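Local coordinates for protein beta-1,3-glucanosyltransferase (Rhizomucor miehei CAU432, PDB 4WTP) that belongs to the glycosyl hydrolase family 17 proteins, enzymes built on a barrel of eight parallel strands ringed by helices, at residues Val125-Tyr136 and Ile161-Lys171. Numbering follows the deposited sequence.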
# COMPACT_ATOMS: atom_id res chain seq x y z
N VAL A 125 1.66 -2.72 -14.66
CA VAL A 125 0.78 -2.28 -13.58
C VAL A 125 -0.12 -3.44 -13.21
O VAL A 125 -0.90 -3.95 -14.03
CB VAL A 125 -0.07 -1.05 -14.01
CG1 VAL A 125 -1.15 -0.72 -12.98
CG2 VAL A 125 0.81 0.16 -14.26
N ASP A 126 -0.07 -3.85 -11.94
CA ASP A 126 -0.84 -4.98 -11.45
C ASP A 126 -2.18 -4.57 -10.86
O ASP A 126 -2.99 -5.41 -10.49
CB ASP A 126 -0.05 -5.79 -10.44
CG ASP A 126 1.04 -6.61 -11.09
OD1 ASP A 126 0.82 -7.20 -12.17
OD2 ASP A 126 2.14 -6.67 -10.57
N GLY A 127 -2.41 -3.27 -10.72
CA GLY A 127 -3.68 -2.79 -10.19
C GLY A 127 -3.69 -1.30 -10.04
O GLY A 127 -2.61 -0.69 -9.89
N LEU A 128 -4.89 -0.73 -10.08
CA LEU A 128 -5.10 0.67 -9.80
C LEU A 128 -5.94 0.75 -8.51
O LEU A 128 -7.05 0.19 -8.45
CB LEU A 128 -5.85 1.29 -10.97
CG LEU A 128 -6.02 2.79 -10.98
CD1 LEU A 128 -4.73 3.60 -10.87
CD2 LEU A 128 -6.72 3.15 -12.27
N ILE A 129 -5.42 1.47 -7.52
CA ILE A 129 -6.07 1.56 -6.23
C ILE A 129 -6.78 2.91 -6.15
O ILE A 129 -6.15 3.96 -6.07
CB ILE A 129 -5.06 1.39 -5.08
CG1 ILE A 129 -4.19 0.13 -5.26
CG2 ILE A 129 -5.81 1.36 -3.74
CD1 ILE A 129 -3.05 0.06 -4.25
N VAL A 130 -8.10 2.89 -6.24
CA VAL A 130 -8.90 4.09 -6.39
C VAL A 130 -9.21 4.63 -5.00
O VAL A 130 -10.26 4.35 -4.43
CB VAL A 130 -10.18 3.83 -7.22
CG1 VAL A 130 -10.89 5.15 -7.50
CG2 VAL A 130 -9.81 3.12 -8.52
N GLY A 131 -8.26 5.39 -4.46
CA GLY A 131 -8.39 5.94 -3.12
C GLY A 131 -7.92 5.00 -2.04
O GLY A 131 -7.91 3.77 -2.19
N SER A 132 -7.56 5.60 -0.91
CA SER A 132 -7.22 4.85 0.30
C SER A 132 -7.86 5.54 1.48
O SER A 132 -7.61 6.73 1.72
CB SER A 132 -5.70 4.83 0.49
OG SER A 132 -5.36 4.19 1.73
N GLU A 133 -8.74 4.82 2.16
CA GLU A 133 -9.47 5.33 3.34
C GLU A 133 -10.41 6.49 3.02
O GLU A 133 -10.68 7.33 3.89
CB GLU A 133 -8.54 5.61 4.53
CG GLU A 133 -8.08 4.27 5.09
CD GLU A 133 -7.03 4.38 6.16
OE1 GLU A 133 -7.02 5.39 6.89
OE2 GLU A 133 -6.21 3.44 6.31
N VAL A 134 -10.95 6.50 1.81
CA VAL A 134 -11.92 7.53 1.42
C VAL A 134 -13.17 7.51 2.31
O VAL A 134 -13.64 8.57 2.75
CB VAL A 134 -12.31 7.39 -0.06
CG1 VAL A 134 -13.46 8.32 -0.44
CG2 VAL A 134 -11.09 7.64 -0.93
N LEU A 135 -13.71 6.31 2.55
CA LEU A 135 -14.88 6.17 3.40
C LEU A 135 -14.54 6.27 4.89
O LEU A 135 -15.30 6.86 5.66
CB LEU A 135 -15.63 4.89 3.08
CG LEU A 135 -16.19 4.79 1.67
CD1 LEU A 135 -16.95 3.48 1.53
CD2 LEU A 135 -17.12 5.96 1.33
N TYR A 136 -13.37 5.75 5.30
CA TYR A 136 -12.94 5.98 6.69
C TYR A 136 -12.92 7.48 7.02
O TYR A 136 -13.41 7.90 8.08
CB TYR A 136 -11.58 5.35 6.96
CG TYR A 136 -11.00 5.80 8.28
CD1 TYR A 136 -11.43 5.25 9.48
CD2 TYR A 136 -10.05 6.82 8.31
CE1 TYR A 136 -10.92 5.68 10.70
CE2 TYR A 136 -9.54 7.28 9.52
CZ TYR A 136 -9.97 6.69 10.70
OH TYR A 136 -9.48 7.10 11.91
N ILE A 161 -6.10 -3.56 -16.85
CA ILE A 161 -5.74 -3.24 -15.46
C ILE A 161 -6.94 -3.34 -14.53
O ILE A 161 -7.98 -2.75 -14.79
CB ILE A 161 -5.13 -1.84 -15.36
CG1 ILE A 161 -3.84 -1.81 -16.17
CG2 ILE A 161 -4.90 -1.46 -13.91
CD1 ILE A 161 -3.23 -0.43 -16.26
N LYS A 162 -6.78 -4.12 -13.46
CA LYS A 162 -7.88 -4.33 -12.50
C LYS A 162 -7.93 -3.21 -11.46
O LYS A 162 -6.92 -2.62 -11.11
CB LYS A 162 -7.69 -5.68 -11.79
CG LYS A 162 -7.73 -6.90 -12.72
CD LYS A 162 -7.45 -8.20 -11.97
CE LYS A 162 -7.46 -9.40 -12.90
NZ LYS A 162 -7.28 -10.67 -12.16
N VAL A 163 -9.14 -2.91 -10.98
CA VAL A 163 -9.33 -1.82 -10.03
C VAL A 163 -9.76 -2.29 -8.64
O VAL A 163 -10.53 -3.24 -8.48
CB VAL A 163 -10.34 -0.75 -10.54
CG1 VAL A 163 -9.91 -0.23 -11.90
CG2 VAL A 163 -11.73 -1.31 -10.61
N ALA A 164 -9.24 -1.60 -7.64
CA ALA A 164 -9.57 -1.87 -6.25
C ALA A 164 -9.78 -0.53 -5.56
O ALA A 164 -9.54 0.51 -6.14
CB ALA A 164 -8.43 -2.60 -5.55
N THR A 165 -10.28 -0.59 -4.33
CA THR A 165 -10.10 0.52 -3.41
C THR A 165 -9.50 -0.03 -2.13
O THR A 165 -9.60 -1.23 -1.87
CB THR A 165 -11.42 1.25 -3.17
OG1 THR A 165 -11.14 2.55 -2.62
CG2 THR A 165 -12.35 0.41 -2.28
N ALA A 166 -8.83 0.83 -1.38
CA ALA A 166 -8.24 0.43 -0.11
C ALA A 166 -8.96 1.13 1.03
O ALA A 166 -9.22 2.33 0.94
CB ALA A 166 -6.76 0.83 -0.07
N ASP A 167 -9.32 0.38 2.07
CA ASP A 167 -9.94 1.00 3.23
C ASP A 167 -9.80 0.10 4.43
O ASP A 167 -9.27 -1.00 4.32
CB ASP A 167 -11.42 1.37 2.95
CG ASP A 167 -11.83 2.69 3.61
OD1 ASP A 167 -11.43 2.95 4.75
OD2 ASP A 167 -12.53 3.52 2.98
N VAL A 168 -10.31 0.56 5.57
CA VAL A 168 -10.27 -0.21 6.80
C VAL A 168 -11.28 -1.33 6.76
O VAL A 168 -12.17 -1.35 5.88
CB VAL A 168 -10.47 0.68 8.03
CG1 VAL A 168 -9.36 1.70 8.10
CG2 VAL A 168 -11.84 1.35 8.01
N TYR A 169 -11.17 -2.27 7.69
CA TYR A 169 -11.86 -3.55 7.50
C TYR A 169 -13.39 -3.47 7.54
O TYR A 169 -14.06 -4.36 7.00
CB TYR A 169 -11.34 -4.60 8.47
CG TYR A 169 -11.75 -4.40 9.92
CD1 TYR A 169 -12.94 -4.94 10.42
CD2 TYR A 169 -10.92 -3.70 10.79
CE1 TYR A 169 -13.30 -4.76 11.75
CE2 TYR A 169 -11.27 -3.51 12.12
CZ TYR A 169 -12.46 -4.04 12.58
OH TYR A 169 -12.81 -3.87 13.90
N TYR A 170 -13.90 -2.40 8.14
CA TYR A 170 -15.34 -2.21 8.30
C TYR A 170 -15.92 -1.18 7.30
O TYR A 170 -17.06 -0.72 7.48
CB TYR A 170 -15.63 -1.82 9.76
CG TYR A 170 -14.82 -0.65 10.27
CD1 TYR A 170 -13.56 -0.82 10.85
CD2 TYR A 170 -15.33 0.64 10.19
CE1 TYR A 170 -12.82 0.26 11.32
CE2 TYR A 170 -14.60 1.73 10.64
CZ TYR A 170 -13.36 1.54 11.23
OH TYR A 170 -12.64 2.62 11.67
N LYS A 171 -15.17 -0.79 6.27
CA LYS A 171 -15.62 0.21 5.28
C LYS A 171 -15.63 -0.32 3.83
O LYS A 171 -15.08 0.29 2.91
CB LYS A 171 -14.75 1.44 5.36
CG LYS A 171 -15.01 2.32 6.56
CD LYS A 171 -16.43 2.83 6.58
CE LYS A 171 -16.56 3.87 7.66
NZ LYS A 171 -17.93 4.44 7.69
O HOH W 1 -4.41 -5.84 -13.11
O HOH W 2 -10.90 4.28 -0.42
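Leu128 pairs with Val163, and Ile129 with Ala164, in the parallel ladder that joins strands 125-132 and 163-167. Leu128 N reaches Lys162 O, and Leu128 O accepts Ala164 N at 2.9 Å. Val130 N continues the series to Ala164 O. A beta bulge then moves the register by one residue, and Thr165 spans it: with OG1 anti to its own N (chi1 -162°), the hydroxyl donates to Val130 O at 2.7 Å, from above the carbonyl plane. A water donates to Thr165 OG1 and Ala166 O and accepts Val134 N, filling out the polar network here. Regular bonding resumes from Ala166 N to Gly131 O and from Glu133 N to Ala166 O.

This buried ladder is the close-packed part: Ile129 CG2 lies 3.8 Å from Ala166 CB on one face of the sheet, and Val125 CG1 meets Ile161 CD1 at 3.9 Å. Asn186 ND2 hydrogen-bonds to Ser132 OG and Glu133 OE2. The Asp167 carboxylate faces the backbone N atoms of Leu135 and Tyr136, whose bonds to OD2 are weak, whereas OD1 accepts Val168 N at 2.8 Å through its anti lone pair.

The looser, solvent side lies at the exposed Tyr136 and Tyr170, where Tyr170 OH meets the ring edge, 3.6 Å from Tyr136 CD1. Within this TIM barrel, helix 142-156 completes the beta-alpha-beta unit and packs on Leu128, Val130 and Val163, while strands 93-98 and 182-186 flank the pair.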